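Local coordinates for gluconate kinase (Lactobacillus acidophilus, PDB 3LL3), which belongs to the FGGY carbohydrate kinases, binds ATP and D-xylulose, and probably transfers phosphate from ATP to a sugar such as gluconate, at residues A[78-83]-A[281-286]; A[119-122]-A[126-129]; A[124-127]-A[131-134]; A[157-162]-A[169-174]; A[179-182]-A[188-191]. All blocks are in the same frame, centred on the assembly; numbering follows the deposited sequence.

Contact 1: residues A[78-83]-A[281-286]. With XUL (D-xylulose), chain E.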
# COMPACT_ATOMS: atom_id res chain seq x y z
N SER A 78 -7.91 9.32 35.79
CA SER A 78 -6.63 8.61 35.76
C SER A 78 -6.49 7.65 34.57
O SER A 78 -7.47 7.04 34.15
CB SER A 78 -6.46 7.83 37.07
OG SER A 78 -5.30 7.01 37.04
N GLN A 79 -5.27 7.54 34.05
CA GLN A 79 -4.92 6.49 33.11
C GLN A 79 -5.39 5.15 33.67
O GLN A 79 -5.55 4.99 34.88
CB GLN A 79 -3.40 6.43 32.95
CG GLN A 79 -2.69 6.03 34.22
CD GLN A 79 -1.18 6.18 34.15
OE1 GLN A 79 -0.63 7.25 34.45
NE2 GLN A 79 -0.51 5.11 33.78
N MSE A 80 -5.63 4.19 32.78
CA MSE A 80 -6.14 2.88 33.15
C MSE A 80 -5.09 1.80 33.02
O MSE A 80 -4.06 2.00 32.39
CB MSE A 80 -7.32 2.51 32.26
CG MSE A 80 -8.46 3.49 32.34
SE MSE A 80 -10.01 2.90 31.29
CE MSE A 80 -10.67 1.50 32.54
N HIS A 81 -5.35 0.66 33.67
CA HIS A 81 -4.59 -0.57 33.45
C HIS A 81 -3.21 -0.57 34.11
O HIS A 81 -2.44 -1.50 33.91
CB HIS A 81 -4.43 -0.86 31.94
CG HIS A 81 -5.70 -0.69 31.14
ND1 HIS A 81 -6.87 -1.34 31.45
CD2 HIS A 81 -5.96 0.05 30.04
CE1 HIS A 81 -7.81 -0.99 30.58
NE2 HIS A 81 -7.28 -0.16 29.71
N SER A 82 -2.89 0.46 34.89
CA SER A 82 -1.58 0.50 35.53
C SER A 82 -1.55 -0.47 36.72
O SER A 82 -2.58 -0.78 37.31
CB SER A 82 -1.22 1.91 36.00
OG SER A 82 -1.94 2.29 37.17
N LEU A 83 -0.36 -0.95 37.05
CA LEU A 83 -0.20 -1.95 38.08
C LEU A 83 1.02 -1.65 38.93
O LEU A 83 2.11 -1.43 38.40
CB LEU A 83 -0.07 -3.34 37.44
CG LEU A 83 0.10 -4.48 38.44
CD1 LEU A 83 -1.10 -4.49 39.39
CD2 LEU A 83 0.24 -5.82 37.72
N PHE A 281 -14.05 -3.35 24.35
CA PHE A 281 -14.08 -3.63 25.76
C PHE A 281 -15.45 -3.32 26.32
O PHE A 281 -16.22 -2.56 25.71
CB PHE A 281 -12.98 -2.86 26.52
CG PHE A 281 -13.12 -1.33 26.46
CD1 PHE A 281 -14.19 -0.68 27.06
CD2 PHE A 281 -12.15 -0.56 25.84
CE1 PHE A 281 -14.30 0.71 27.04
CE2 PHE A 281 -12.25 0.84 25.80
CZ PHE A 281 -13.33 1.47 26.41
N CYS A 282 -15.76 -3.90 27.47
CA CYS A 282 -16.93 -3.51 28.24
C CYS A 282 -16.51 -3.30 29.70
O CYS A 282 -16.18 -4.27 30.40
CB CYS A 282 -18.05 -4.55 28.12
SG CYS A 282 -19.49 -4.29 29.21
N TYR A 283 -16.46 -2.03 30.12
CA TYR A 283 -15.99 -1.64 31.45
C TYR A 283 -17.15 -1.06 32.26
O TYR A 283 -17.62 0.06 31.97
CB TYR A 283 -14.89 -0.56 31.39
CG TYR A 283 -13.63 -0.93 30.61
CD1 TYR A 283 -13.22 -2.25 30.48
CD2 TYR A 283 -12.83 0.07 30.05
CE1 TYR A 283 -12.06 -2.58 29.79
CE2 TYR A 283 -11.68 -0.25 29.34
CZ TYR A 283 -11.30 -1.58 29.22
OH TYR A 283 -10.15 -1.92 28.54
N PRO A 284 -17.62 -1.81 33.27
CA PRO A 284 -18.72 -1.31 34.11
C PRO A 284 -18.40 0.04 34.77
O PRO A 284 -17.24 0.30 35.11
CB PRO A 284 -18.85 -2.40 35.19
CG PRO A 284 -18.30 -3.64 34.58
CD PRO A 284 -17.22 -3.19 33.60
N ALA A 285 -19.43 0.86 34.97
CA ALA A 285 -19.31 2.09 35.75
C ALA A 285 -20.15 1.96 37.03
O ALA A 285 -19.79 2.47 38.10
CB ALA A 285 -19.77 3.30 34.91
N ASP A 286 -21.27 1.26 36.91
CA ASP A 286 -22.10 0.87 38.04
C ASP A 286 -23.10 -0.12 37.50
O ASP A 286 -22.95 -0.61 36.37
CB ASP A 286 -22.79 2.07 38.68
CG ASP A 286 -23.59 2.88 37.68
OD1 ASP A 286 -24.57 2.34 37.10
OD2 ASP A 286 -23.25 4.05 37.47
C1 XUL E . -9.06 3.05 27.77
C2 XUL E . -7.92 2.07 27.44
C3 XUL E . -6.46 2.57 27.35
C4 XUL E . -6.20 3.98 27.93
C5 XUL E . -6.26 4.04 29.47
O1 XUL E . -9.93 3.16 26.66
O2 XUL E . -8.19 0.91 27.20
O3 XUL E . -6.06 2.62 26.00
O4 XUL E . -4.91 4.37 27.51
O5 XUL E . -5.53 5.13 29.97
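Met80 of loop 78-83 rests against the Tyr283 ring, and the edge of His81 meets its hydroxyl, lining the D-xylulose pocket where the N- and C-terminal FGGY halves meet. Ser78 OG bonds to Gln79 O at 3.0 Å, on a lone pair in the carbonyl plane, where strand 70-78 ends. Met80, a selenomethionine, binds the sugar through its backbone N-H: Met80 N donates to XUL O5 at 3.0 Å, nearly straight at 163°, while its side chain packs against the sugar carbons. A bend in this pliable chain (chi3 76°) lays CE in apolar contact with Tyr283 CD2 at 3.6 Å; SE makes an oblique Met-aromatic contact with the ring. His81 then points NE2 at XUL O2 (2.9 Å) from its ring edge, while His81 CE1 lies 3.2 Å from Tyr283 OH. An imidazole suits this place because its other nitrogen, ND1, bonds to Gly178 O and so fixes the ring's rotation. Tyr283 in turn sets CE2 over the centre of the Phe281 ring. Strand 281-284 is an edge strand of its sheet within this chain, beside 289-296; the backbone of Ser78 bonds to Asp239 and that of Gln79 to Val11, and helix 133-143 abuts His81 through Pro133.

Contact 2: residues A[119-122]-A[126-129]. With DXP (1-deoxy-D-xylulose-5-phosphate), chain D.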
# COMPACT_ATOMS: atom_id res chain seq x y z
N GLN A 119 -12.08 -16.43 27.92
CA GLN A 119 -12.86 -16.60 29.13
C GLN A 119 -12.77 -15.35 30.00
O GLN A 119 -13.76 -14.90 30.56
CB GLN A 119 -12.39 -17.82 29.94
CG GLN A 119 -13.25 -18.06 31.18
CD GLN A 119 -12.72 -19.16 32.11
OE1 GLN A 119 -11.51 -19.31 32.30
NE2 GLN A 119 -13.63 -19.92 32.71
N ILE A 120 -11.57 -14.81 30.11
CA ILE A 120 -11.39 -13.55 30.83
C ILE A 120 -12.27 -12.45 30.21
O ILE A 120 -12.94 -11.68 30.93
CB ILE A 120 -9.90 -13.14 30.87
CG1 ILE A 120 -9.14 -14.02 31.87
CG2 ILE A 120 -9.72 -11.67 31.24
CD1 ILE A 120 -7.65 -13.94 31.73
N TYR A 121 -12.29 -12.39 28.88
CA TYR A 121 -13.16 -11.44 28.17
C TYR A 121 -14.65 -11.64 28.49
O TYR A 121 -15.36 -10.70 28.80
CB TYR A 121 -12.93 -11.49 26.66
CG TYR A 121 -13.81 -10.50 25.96
CD1 TYR A 121 -13.53 -9.14 26.03
CD2 TYR A 121 -14.94 -10.90 25.25
CE1 TYR A 121 -14.36 -8.20 25.41
CE2 TYR A 121 -15.76 -9.99 24.62
CZ TYR A 121 -15.47 -8.64 24.70
OH TYR A 121 -16.29 -7.73 24.08
N ARG A 122 -15.11 -12.88 28.36
CA ARG A 122 -16.49 -13.20 28.70
C ARG A 122 -16.81 -12.83 30.15
O ARG A 122 -17.91 -12.37 30.42
CB ARG A 122 -16.79 -14.68 28.45
CG ARG A 122 -17.52 -15.00 27.16
CD ARG A 122 -17.71 -16.50 26.98
NE ARG A 122 -16.69 -17.06 26.10
CZ ARG A 122 -15.74 -17.90 26.48
NH1 ARG A 122 -14.86 -18.32 25.59
NH2 ARG A 122 -15.68 -18.33 27.72
N MSE A 126 -12.71 -7.48 29.42
CA MSE A 126 -11.34 -7.12 29.07
C MSE A 126 -10.87 -7.77 27.77
O MSE A 126 -10.78 -9.00 27.68
CB MSE A 126 -10.38 -7.47 30.21
CG MSE A 126 -8.92 -7.26 29.85
SE MSE A 126 -8.57 -5.34 29.42
CE MSE A 126 -6.83 -5.51 28.56
N PRO A 127 -10.58 -6.95 26.74
CA PRO A 127 -10.04 -7.50 25.49
C PRO A 127 -8.77 -8.31 25.70
O PRO A 127 -8.08 -8.17 26.72
CB PRO A 127 -9.74 -6.24 24.67
CG PRO A 127 -10.75 -5.27 25.12
CD PRO A 127 -10.95 -5.53 26.60
N MSE A 128 -8.45 -9.16 24.72
CA MSE A 128 -7.31 -10.05 24.91
C MSE A 128 -6.00 -9.33 24.60
O MSE A 128 -5.42 -9.48 23.53
CB MSE A 128 -7.48 -11.32 24.07
CG MSE A 128 -8.89 -11.87 24.16
SE MSE A 128 -9.11 -13.48 23.09
CE MSE A 128 -10.77 -13.02 22.15
N HIS A 129 -5.55 -8.52 25.56
CA HIS A 129 -4.41 -7.65 25.34
C HIS A 129 -3.57 -7.53 26.60
O HIS A 129 -4.13 -7.47 27.69
CB HIS A 129 -4.90 -6.25 24.93
CG HIS A 129 -3.83 -5.40 24.33
ND1 HIS A 129 -2.95 -4.66 25.09
CD2 HIS A 129 -3.48 -5.19 23.03
CE1 HIS A 129 -2.12 -4.02 24.29
NE2 HIS A 129 -2.41 -4.33 23.04
C1 DXP D . 5.80 -4.57 18.83
C2 DXP D . 5.58 -3.08 18.40
C3 DXP D . 4.78 -2.19 19.39
C4 DXP D . 3.43 -2.88 19.65
C5 DXP D . 2.18 -2.16 20.21
O2 DXP D . 5.69 -2.78 17.26
O3 DXP D . 4.81 -0.87 19.01
O4 DXP D . 3.14 -3.68 18.54
O5 DXP D . 0.95 -2.39 19.56
P DXP D . -0.52 -2.71 20.26
O2P DXP D . -0.61 -4.25 20.62
O1P DXP D . -0.82 -1.64 21.42
O3P DXP D . -1.55 -2.62 19.29
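Tyr121 and Met126 meet where the chain leaves helix 116-124 and turns back past its last turn, the first half of a helix-loop-helix connection. Carbon-to-oxygen contacts dominate. Met126 O lies near the plane of the Tyr121 ring, at its edge, 3.2 Å from Tyr121 CD1, and also receives a CH...O contact from Tyr121 CA at 3.4 Å. The ring gets there because CG stands opposite the backbone N (chi1 -179°); its hydroxyl is held further out by Tyr280 O and Asp275 N, so a tyrosine both covers the loop and ties the helix to the chain just before strand 281-284. Apolar contact is looser: Ile120 CG2 approaches Met126 CB at 4.4 Å, and Tyr121 CD1 approaches Pro127 CD at 4.5 Å. Met128 centres an inverse gamma turn, with a weak His129 N to Pro127 O bond; beyond it His129 reaches the bound 1-deoxy-D-xylulose-5-phosphate. There Asn297 is a second donor to the ligand. A leucine in place of His129 would probably leave the phosphate without one donor and Met131 N without its acceptor, ND1. His129 NE2 donates to DXP O2P at 3.0 Å and 151°, with the phosphorus lying in the imidazole plane.

Contact 3: residues A[124-127]-A[131-134]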
# COMPACT_ATOMS: atom_id res chain seq x y z
N THR A 124 -15.11 -10.45 32.19
CA THR A 124 -14.74 -9.13 32.70
C THR A 124 -14.83 -8.00 31.68
O THR A 124 -14.66 -6.84 32.04
CB THR A 124 -13.31 -9.13 33.29
OG1 THR A 124 -12.35 -9.22 32.22
CG2 THR A 124 -13.11 -10.30 34.28
N GLY A 125 -15.07 -8.33 30.42
CA GLY A 125 -15.13 -7.32 29.38
C GLY A 125 -13.77 -6.84 28.92
O GLY A 125 -13.67 -5.89 28.15
N MSE A 126 -12.71 -7.48 29.42
CA MSE A 126 -11.34 -7.12 29.07
C MSE A 126 -10.87 -7.77 27.77
O MSE A 126 -10.78 -9.00 27.68
CB MSE A 126 -10.38 -7.47 30.21
CG MSE A 126 -8.92 -7.26 29.85
SE MSE A 126 -8.57 -5.34 29.42
CE MSE A 126 -6.83 -5.51 28.56
N PRO A 127 -10.58 -6.95 26.74
CA PRO A 127 -10.04 -7.50 25.49
C PRO A 127 -8.77 -8.31 25.70
O PRO A 127 -8.08 -8.17 26.72
CB PRO A 127 -9.74 -6.24 24.67
CG PRO A 127 -10.75 -5.27 25.12
CD PRO A 127 -10.95 -5.53 26.60
N MSE A 131 -2.14 -5.21 28.05
CA MSE A 131 -2.29 -3.98 28.83
C MSE A 131 -2.94 -4.23 30.21
O MSE A 131 -2.70 -3.47 31.16
CB MSE A 131 -3.13 -2.97 28.05
CG MSE A 131 -4.59 -3.39 27.86
SE MSE A 131 -5.56 -2.21 26.56
CE MSE A 131 -7.31 -3.07 26.53
N ALA A 132 -3.76 -5.27 30.30
CA ALA A 132 -4.51 -5.59 31.52
C ALA A 132 -3.64 -6.10 32.67
O ALA A 132 -2.78 -6.98 32.47
CB ALA A 132 -5.61 -6.61 31.23
N PRO A 133 -3.86 -5.55 33.87
CA PRO A 133 -3.32 -6.04 35.14
C PRO A 133 -3.39 -7.57 35.30
O PRO A 133 -2.41 -8.18 35.72
CB PRO A 133 -4.20 -5.34 36.17
CG PRO A 133 -4.43 -4.00 35.55
CD PRO A 133 -4.57 -4.27 34.05
N ILE A 134 -4.50 -8.21 34.95
CA ILE A 134 -4.55 -9.65 35.13
C ILE A 134 -3.42 -10.39 34.38
O ILE A 134 -2.82 -11.33 34.92
CB ILE A 134 -5.92 -10.24 34.77
CG1 ILE A 134 -5.92 -11.75 35.02
CG2 ILE A 134 -6.29 -9.90 33.35
CD1 ILE A 134 -7.28 -12.39 34.83
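Met126 projects from the loop onto Met131 and Ala132 at the start of the next helix, closing a helix-loop-helix connection between helices 116-124 and 133-143. The apolar contacts carry it. Both methionines are selenomethionines that cross obliquely, long, flexible, apolar chains that can fit against each other in a buried interface. Met126 CG touches Ala132 CB at 3.6 Å, and Met126 SE lies 3.7 Å from the same methyl group. A bend at chi2 (62°) turns the outer part of Met126 across the small alanine, whose lone methyl points toward it. Met131 is extended beyond CG, with chi2 and chi3 both near 180°, which carries Met131 CE to 3.9 Å from Met126 SE and, more loosely, to 4.3 Å from Pro127 CG. The position of the Met126 terminal methyl is doubtful, and the contact is better judged from the selenium and CG. Met131 also borders the sugar site, its side chain about 4 Å from the bound D-xylulose.

Backbone shape decides other residue types. Gly125 is the first residue to leave the helix and has a positive phi (78°), which a glycine adopts with little strain. Ala132 occupies the N-cap, and Pro133 follows in the first helical turn, where the missing N-H of a proline costs no helical hydrogen bond. The polar contacts lie at the other end: Thr124 OG1 donates to Ile120 O one turn back, and accepts a weak hydrogen bond from Met126 N at 3.3 Å and 147°.

Contact 4: residues A[157-162]-A[169-174]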
# COMPACT_ATOMS: atom_id res chain seq x y z
N ILE A 157 -2.10 3.43 39.85
CA ILE A 157 -1.56 4.74 40.23
C ILE A 157 -2.60 5.64 40.92
O ILE A 157 -2.25 6.43 41.80
CB ILE A 157 -0.98 5.48 39.01
CG1 ILE A 157 -0.30 6.77 39.46
CG2 ILE A 157 -2.10 5.79 38.00
CD1 ILE A 157 1.00 6.54 40.21
N LYS A 158 -3.86 5.57 40.51
CA LYS A 158 -4.84 6.40 41.22
C LYS A 158 -4.96 5.96 42.69
O LYS A 158 -4.97 6.81 43.58
CB LYS A 158 -6.20 6.47 40.52
CG LYS A 158 -7.24 7.29 41.34
CD LYS A 158 -8.45 7.75 40.48
CE LYS A 158 -9.45 6.61 40.23
NZ LYS A 158 -10.31 6.34 41.43
N GLU A 159 -5.03 4.65 42.94
CA GLU A 159 -5.07 4.11 44.30
C GLU A 159 -3.83 4.52 45.09
O GLU A 159 -3.92 4.92 46.25
CB GLU A 159 -5.16 2.58 44.28
CG GLU A 159 -6.48 2.04 43.74
CD GLU A 159 -6.59 2.26 42.25
OE1 GLU A 159 -5.63 1.87 41.54
OE2 GLU A 159 -7.61 2.85 41.81
N TYR A 160 -2.67 4.43 44.45
CA TYR A 160 -1.42 4.82 45.07
C TYR A 160 -1.47 6.25 45.59
O TYR A 160 -1.18 6.50 46.76
CB TYR A 160 -0.25 4.68 44.09
CG TYR A 160 1.05 5.14 44.73
CD1 TYR A 160 1.65 4.40 45.73
CD2 TYR A 160 1.67 6.32 44.33
CE1 TYR A 160 2.82 4.82 46.33
CE2 TYR A 160 2.85 6.75 44.92
CZ TYR A 160 3.42 5.99 45.92
OH TYR A 160 4.60 6.42 46.50
N ILE A 161 -1.83 7.18 44.69
CA ILE A 161 -1.92 8.59 45.03
C ILE A 161 -2.87 8.79 46.20
O ILE A 161 -2.51 9.41 47.20
CB ILE A 161 -2.38 9.45 43.83
CG1 ILE A 161 -1.33 9.42 42.73
CG2 ILE A 161 -2.63 10.88 44.27
CD1 ILE A 161 -1.84 9.83 41.35
N ILE A 162 -4.08 8.26 46.08
CA ILE A 162 -5.04 8.46 47.15
C ILE A 162 -4.56 7.83 48.46
O ILE A 162 -4.85 8.32 49.54
CB ILE A 162 -6.42 7.95 46.73
CG1 ILE A 162 -6.95 8.86 45.61
CG2 ILE A 162 -7.38 7.93 47.93
CD1 ILE A 162 -8.21 8.39 44.96
N LEU A 169 -6.85 2.58 50.93
CA LEU A 169 -6.69 1.89 49.66
C LEU A 169 -8.06 1.57 49.09
O LEU A 169 -8.68 0.58 49.47
CB LEU A 169 -5.92 0.58 49.84
CG LEU A 169 -4.41 0.62 49.65
CD1 LEU A 169 -3.81 -0.80 49.72
CD2 LEU A 169 -4.07 1.26 48.33
N VAL A 170 -8.51 2.41 48.16
CA VAL A 170 -9.82 2.25 47.55
C VAL A 170 -9.73 2.50 46.05
O VAL A 170 -9.03 3.41 45.61
CB VAL A 170 -10.82 3.24 48.14
CG1 VAL A 170 -12.19 3.04 47.53
CG2 VAL A 170 -10.87 3.09 49.68
N THR A 171 -10.42 1.67 45.27
CA THR A 171 -10.55 1.92 43.83
C THR A 171 -12.03 2.13 43.47
O THR A 171 -12.92 1.69 44.21
CB THR A 171 -9.93 0.78 42.99
OG1 THR A 171 -9.83 1.18 41.62
CG2 THR A 171 -10.75 -0.51 43.09
N ASP A 172 -12.32 2.80 42.36
CA ASP A 172 -13.71 2.94 41.96
C ASP A 172 -14.03 1.85 40.96
O ASP A 172 -13.13 1.26 40.37
CB ASP A 172 -13.99 4.31 41.33
CG ASP A 172 -13.33 4.46 39.97
OD1 ASP A 172 -14.04 4.39 38.94
OD2 ASP A 172 -12.10 4.64 39.93
N THR A 173 -15.31 1.59 40.77
CA THR A 173 -15.78 0.59 39.83
C THR A 173 -15.16 0.74 38.42
O THR A 173 -14.78 -0.25 37.83
CB THR A 173 -17.31 0.66 39.69
OG1 THR A 173 -17.92 0.55 40.99
CG2 THR A 173 -17.81 -0.44 38.79
N THR A 174 -15.06 1.96 37.89
CA THR A 174 -14.59 2.12 36.49
C THR A 174 -13.11 1.76 36.38
O THR A 174 -12.64 1.36 35.31
CB THR A 174 -14.79 3.56 35.93
OG1 THR A 174 -13.76 4.41 36.45
CG2 THR A 174 -16.14 4.12 36.30
O HOH W 1 -8.76 5.01 43.21
O HOH W 2 -6.32 4.52 47.55
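Glu159 and Thr171 have the nearest CA atoms, 5.9 Å apart, where helix 157-166 is followed, after a short loop, by strand 170-172, which runs back past it. The two short axes come within 7.9 Å and make 137° between their directions, an oblique crossing nearer antiparallel than parallel. One water helps to join the backbones, donating a hydrogen bond to Glu159 O and accepting one from Val170 N.

Polar side chains do the rest, and they are buried. Glu159 folds back at chi2, laying its CG beside Val170 O, and its OE2 accepts from Thr171 OG1 at 2.8 Å. The hydroxyl comes from above the carboxylate, 64° out of its plane. Lys158 curls at its last two torsions (both 77°) to bring NZ to Asp172 OD2 at 2.9 Å, a salt bridge on the anti side and tilted out of the carboxylate plane. A second water accepts from Lys158 NZ at 2.7 Å and donates to Glu159 OE2 and to Val170 O, joining the lysine, the glutamate and the strand's carbonyl. Glu159 OE2 and Asp172 OD2 are 5.2 Å apart, and the lysine probably offsets their like charges. Asp172 suits its N-cap place: OD1 takes the Thr174 hydroxyl on its syn lone pair and, weakly, Thr174 N.

Lys158 NZ also bonds to Leu235 O, tying this corner to strand 232-238 of the central sheet of the N-terminal half. Thr171 pairs with strand 206-208, while Ile157, Tyr160 and Ile161 on the helix face helix 49-65.

Contact 5: residues A[179-182]-A[188-191]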
# COMPACT_ATOMS: atom_id res chain seq x y z
N THR A 179 -8.93 -3.73 35.17
CA THR A 179 -7.97 -4.74 35.66
C THR A 179 -8.04 -6.06 34.89
O THR A 179 -7.03 -6.74 34.74
CB THR A 179 -8.14 -5.09 37.16
OG1 THR A 179 -9.44 -5.65 37.38
CG2 THR A 179 -7.96 -3.87 38.05
N GLY A 180 -9.23 -6.41 34.41
CA GLY A 180 -9.46 -7.71 33.79
C GLY A 180 -9.78 -8.75 34.86
O GLY A 180 -9.73 -9.94 34.60
N ILE A 181 -10.11 -8.28 36.06
CA ILE A 181 -10.40 -9.18 37.18
C ILE A 181 -11.81 -8.93 37.70
O ILE A 181 -12.35 -9.74 38.45
CB ILE A 181 -9.39 -8.98 38.33
CG1 ILE A 181 -7.96 -8.97 37.79
CG2 ILE A 181 -9.54 -10.08 39.40
CD1 ILE A 181 -6.93 -8.57 38.85
N LEU A 182 -12.43 -7.83 37.28
CA LEU A 182 -13.76 -7.47 37.76
C LEU A 182 -14.84 -8.21 36.99
O LEU A 182 -14.95 -8.07 35.77
CB LEU A 182 -13.99 -5.96 37.62
CG LEU A 182 -15.30 -5.42 38.21
CD1 LEU A 182 -15.22 -5.37 39.72
CD2 LEU A 182 -15.68 -4.04 37.63
N THR A 188 -17.98 -7.42 41.47
CA THR A 188 -16.87 -7.56 42.40
C THR A 188 -15.84 -8.49 41.75
O THR A 188 -16.06 -8.95 40.63
CB THR A 188 -17.34 -8.08 43.77
OG1 THR A 188 -16.23 -8.02 44.70
CG2 THR A 188 -17.89 -9.48 43.65
N TRP A 189 -14.71 -8.72 42.41
CA TRP A 189 -13.65 -9.55 41.82
C TRP A 189 -14.19 -10.93 41.47
O TRP A 189 -15.00 -11.48 42.21
CB TRP A 189 -12.47 -9.69 42.79
CG TRP A 189 -11.97 -8.38 43.31
CD1 TRP A 189 -11.87 -7.98 44.62
CD2 TRP A 189 -11.52 -7.26 42.52
NE1 TRP A 189 -11.38 -6.70 44.69
CE2 TRP A 189 -11.16 -6.23 43.42
CE3 TRP A 189 -11.37 -7.04 41.16
CZ2 TRP A 189 -10.65 -5.01 42.99
CZ3 TRP A 189 -10.88 -5.82 40.72
CH2 TRP A 189 -10.52 -4.82 41.63
N ASP A 190 -13.77 -11.46 40.33
CA ASP A 190 -14.17 -12.80 39.89
C ASP A 190 -13.38 -13.85 40.70
O ASP A 190 -12.15 -13.90 40.60
CB ASP A 190 -13.89 -12.96 38.39
CG ASP A 190 -14.46 -14.23 37.82
OD1 ASP A 190 -15.57 -14.18 37.26
OD2 ASP A 190 -13.82 -15.30 37.95
N GLN A 191 -14.07 -14.64 41.52
CA GLN A 191 -13.38 -15.60 42.40
C GLN A 191 -12.51 -16.62 41.67
O GLN A 191 -11.40 -16.93 42.09
CB GLN A 191 -14.36 -16.35 43.31
CG GLN A 191 -13.62 -17.19 44.38
CD GLN A 191 -12.87 -16.31 45.37
OE1 GLN A 191 -11.65 -16.43 45.53
NE2 GLN A 191 -13.59 -15.41 46.02
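Trp189 comes to Thr179 and Ile181 because its CG sits beside the backbone N (chi1 -51°), which carries the six-membered edge of the indole toward segment 179-182. Thr179 OG1, between its own backbone N and carbonyl carbon (chi1 62°), is placed to accept from Ile181 N, two residues on, at 3.0 Å, making an ST turn. The hydroxyl also hydrogen-bonds to Ala176 O, so it is gripped twice, and it touches Trp189 CZ3 at the ring edge, 3.6 Å away. With an alanine here, Ile181 N would probably lose its acceptor and Ala176 O its partner, and the turn could shift at the indole edge. Gly180, at the middle of that turn, has backbone angles at which a side chain would strike the preceding carbonyl. The two loop arms are then tied by a single beta bridge, Leu182 with Trp189, whose bond from Asp190 N to Ile181 O is 2.9 Å long and nearly straight, 167°. Asp190 suits the N-cap of helix 191-197: OD2 caps Leu193 N, while OD1 forms a salt bridge with Lys123. Apolar contact joins Ile181 CG2 and Trp189 CE3 (4.0 Å), and Leu182 CD1 lies against the Thr188 backbone, 3.8 Å from its C.

From the N terminus, loop 78-83 opens contact 1, which closes only at strand 281-284, almost two hundred residues later, bringing the two FGGY halves together; the other four contacts all fall inside that span. Contacts 2 and 3 interleave, sharing Met126 and Pro127, and fasten the connection between helices 116-124 and 133-143. In series after them, contact 4 joins helix 157-166 to strand 170-172, and contact 5 the two arms of the loop before helix 191-197. Cross-links bind the group: Cys282 N probably bonds to Gly125 O (contacts 1 and 3), Ser82 OG hydrogen-bonds with Ile157 N (1 and 4), and Ile134 N probably bonds to Thr179 O (3 and 5). Contact 4 touches neither contact 2 nor contact 3.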